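PDB 4IFA: extracellular protein containing a SCP domain, which is of unknown function but carries an SCP (CAP superfamily) domain, is probably secreted and is regarded as a vaccine candidate, possibly with a part in virulence. Local coordinates for residues A[77-82]-A[100-105]. Sequence-based numbering, arbitrary orientation.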
loop_
_atom_site.group_PDB
_atom_site.type_symbol
_atom_site.label_atom_id
_atom_site.label_comp_id
_atom_site.label_asym_id
_atom_site.label_seq_id
_atom_site.Cartn_x
_atom_site.Cartn_y
_atom_site.Cartn_z
ATOM N N TYR A 77 -7.326 -0.980 11.518
ATOM C CA TYR A 77 -8.308 -2.053 11.324
ATOM C C TYR A 77 -8.113 -3.253 12.258
ATOM O O TYR A 77 -8.398 -4.388 11.882
ATOM C CB TYR A 77 -8.339 -2.458 9.842
ATOM C CG TYR A 77 -8.538 -1.255 8.931
ATOM C CD1 TYR A 77 -9.775 -0.620 8.869
ATOM C CD2 TYR A 77 -7.492 -0.700 8.211
ATOM C CE1 TYR A 77 -9.972 0.516 8.082
ATOM C CE2 TYR A 77 -7.686 0.409 7.414
ATOM C CZ TYR A 77 -8.911 1.023 7.363
ATOM O OH TYR A 77 -9.130 2.136 6.596
ATOM N N GLY A 78 -7.575 -2.983 13.429
ATOM C CA GLY A 78 -7.464 -4.020 14.466
ATOM C C GLY A 78 -6.350 -5.060 14.430
ATOM O O GLY A 78 -6.314 -5.966 15.288
ATOM N N TYR A 79 -5.561 -5.058 13.378
ATOM C CA TYR A 79 -4.369 -5.886 13.241
ATOM C C TYR A 79 -3.133 -4.984 13.307
ATOM O O TYR A 79 -3.214 -3.768 13.050
ATOM C CB TYR A 79 -4.372 -6.743 11.961
ATOM C CG TYR A 79 -4.551 -5.951 10.677
ATOM C CD1 TYR A 79 -3.481 -5.271 10.083
ATOM C CD2 TYR A 79 -5.806 -5.850 10.067
ATOM C CE1 TYR A 79 -3.659 -4.534 8.913
ATOM C CE2 TYR A 79 -5.972 -5.115 8.892
ATOM C CZ TYR A 79 -4.913 -4.456 8.354
ATOM O OH TYR A 79 -5.083 -3.724 7.196
ATOM N N GLU A 80 -2.007 -5.574 13.676
ATOM C CA GLU A 80 -0.698 -4.931 13.661
ATOM C C GLU A 80 0.027 -5.429 12.414
ATOM O O GLU A 80 -0.004 -6.629 12.063
ATOM C CB GLU A 80 0.128 -5.309 14.896
ATOM C CG GLU A 80 -0.362 -4.777 16.217
ATOM C CD GLU A 80 0.475 -5.319 17.337
ATOM O OE1 GLU A 80 0.234 -6.473 17.762
ATOM O OE2 GLU A 80 1.364 -4.594 17.803
ATOM N N TRP A 81 0.696 -4.517 11.741
ATOM C CA TRP A 81 1.523 -4.888 10.606
ATOM C C TRP A 81 2.890 -5.359 11.060
ATOM O O TRP A 81 3.585 -4.656 11.834
ATOM C CB TRP A 81 1.719 -3.734 9.633
ATOM C CG TRP A 81 0.572 -3.284 8.806
ATOM C CD1 TRP A 81 -0.064 -2.060 8.863
ATOM C CD2 TRP A 81 -0.011 -3.985 7.710
ATOM N NE1 TRP A 81 -1.003 -1.980 7.869
ATOM C CE2 TRP A 81 -0.972 -3.126 7.125
ATOM C CE3 TRP A 81 0.187 -5.250 7.163
ATOM C CZ2 TRP A 81 -1.734 -3.508 6.022
ATOM C CZ3 TRP A 81 -0.559 -5.616 6.063
ATOM C CH2 TRP A 81 -1.534 -4.753 5.527
ATOM N N TRP A 82 3.302 -6.518 10.568
ATOM C CA TRP A 82 4.645 -7.071 10.764
ATOM C C TRP A 82 5.291 -6.855 9.389
ATOM O O TRP A 82 4.931 -7.541 8.401
ATOM C CB TRP A 82 4.581 -8.559 11.112
ATOM C CG TRP A 82 4.133 -8.918 12.490
ATOM C CD1 TRP A 82 3.252 -8.249 13.284
ATOM C CD2 TRP A 82 4.475 -10.117 13.171
ATOM N NE1 TRP A 82 3.070 -8.949 14.472
ATOM C CE2 TRP A 82 3.818 -10.096 14.427
ATOM C CE3 TRP A 82 5.296 -11.205 12.854
ATOM C CZ2 TRP A 82 3.948 -11.135 15.364
ATOM C CZ3 TRP A 82 5.449 -12.220 13.798
ATOM C CH2 TRP A 82 4.756 -12.194 15.022
ATOM N N LYS A 100 -3.155 -14.244 15.244
ATOM C CA LYS A 100 -3.544 -14.919 13.995
ATOM C C LYS A 100 -3.227 -14.009 12.811
ATOM O O LYS A 100 -3.366 -12.778 12.917
ATOM C CB LYS A 100 -5.037 -15.257 13.979
ATOM C CG LYS A 100 -5.507 -16.221 15.071
ATOM C CD LYS A 100 -4.783 -17.575 15.049
ATOM C CE LYS A 100 -5.083 -18.413 13.799
ATOM N NZ LYS A 100 -4.461 -19.781 13.817
ATOM N N VAL A 101 -2.801 -14.607 11.694
ATOM C CA VAL A 101 -2.489 -13.867 10.470
ATOM C C VAL A 101 -3.796 -13.670 9.693
ATOM O O VAL A 101 -4.426 -14.652 9.297
ATOM C CB VAL A 101 -1.423 -14.549 9.619
ATOM C CG1 VAL A 101 -1.192 -13.738 8.359
ATOM C CG2 VAL A 101 -0.104 -14.706 10.384
ATOM N N VAL A 102 -4.233 -12.426 9.545
ATOM C CA VAL A 102 -5.514 -12.086 8.934
ATOM C C VAL A 102 -5.425 -11.393 7.571
ATOM O O VAL A 102 -6.410 -11.342 6.847
ATOM C CB VAL A 102 -6.391 -11.230 9.902
ATOM C CG1 VAL A 102 -6.633 -12.010 11.229
ATOM C CG2 VAL A 102 -5.851 -9.833 10.175
ATOM N N THR A 103 -4.249 -10.895 7.227
ATOM C CA THR A 103 -4.037 -10.178 5.969
ATOM C C THR A 103 -2.577 -10.138 5.642
ATOM O O THR A 103 -1.740 -10.401 6.500
ATOM C CB THR A 103 -4.652 -8.747 6.086
ATOM O OG1 THR A 103 -4.668 -8.060 4.811
ATOM C CG2 THR A 103 -3.912 -7.877 7.065
ATOM N N ALA A 104 -2.247 -9.826 4.381
ATOM C CA ALA A 104 -0.853 -9.587 3.986
ATOM C C ALA A 104 -0.860 -8.767 2.721
ATOM O O ALA A 104 -1.787 -8.878 1.931
ATOM C CB ALA A 104 -0.061 -10.899 3.760
ATOM N N TYR A 105 0.178 -7.965 2.544
ATOM C CA TYR A 105 0.388 -7.245 1.307
ATOM C C TYR A 105 1.781 -7.589 0.783
ATOM O O TYR A 105 2.800 -7.387 1.457
ATOM C CB TYR A 105 0.271 -5.729 1.501
ATOM C CG TYR A 105 0.507 -4.980 0.212
ATOM C CD1 TYR A 105 -0.384 -5.094 -0.825
ATOM C CD2 TYR A 105 1.646 -4.179 0.014
ATOM C CE1 TYR A 105 -0.198 -4.443 -2.035
ATOM C CE2 TYR A 105 1.834 -3.533 -1.237
ATOM C CZ TYR A 105 0.909 -3.678 -2.219
ATOM O OH TYR A 105 1.045 -3.004 -3.451
HETATM O O HOH W 1 -4.865 -5.248 4.602
#
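Thr103 OG1 takes part in two hydrogen bonds, one as donor and one as acceptor. It donates to the backbone O of Tyr182 on the adjoining strand 176-183. It also accepts a bond from a water, with 2.8 Å between Thr103 OG1 and the water O. The O of the same water is 3.0 Å from Tyr79 OH and so bridges the two segments. Tyr79 OH has a further, weak bond with Gln191 NE2 of helix 185-191.

The methyl of Thr103 covers the Tyr79 ring. Thr103 CG2 sits 3.7 Å from the centroid of the Tyr79 ring, 8° off the ring normal, a well-centred CH-pi contact. With chi1 at -171°, OG1 lies anti to the backbone N, which turns CG2 onto the ring while the hydroxyl reaches Tyr182. Val102 CG2 packs 3.9 Å from Tyr79 CB, nearer the root of the side chain. Val102 and Thr103 form a classic beta bulge opposite Gly95, and the bulge turns both residues to the same side, toward segment 77-82. Trp81 joins at one corner: its CZ3 lies 4.2 Å from Thr103 CG2. Tyr79 CE1 stands 3.5 Å above the Trp81 indole plane, toward its rim.

Strand 92-97 separates the two strands in the antiparallel sheet, so the contact runs across the sheet's face. Thr187 of helix 185-191 touches both Tyr79 and Val102. Together, the methyl over the ring and the water at the phenol oxygen probably help to hold the Tyr79 ring in its orientation.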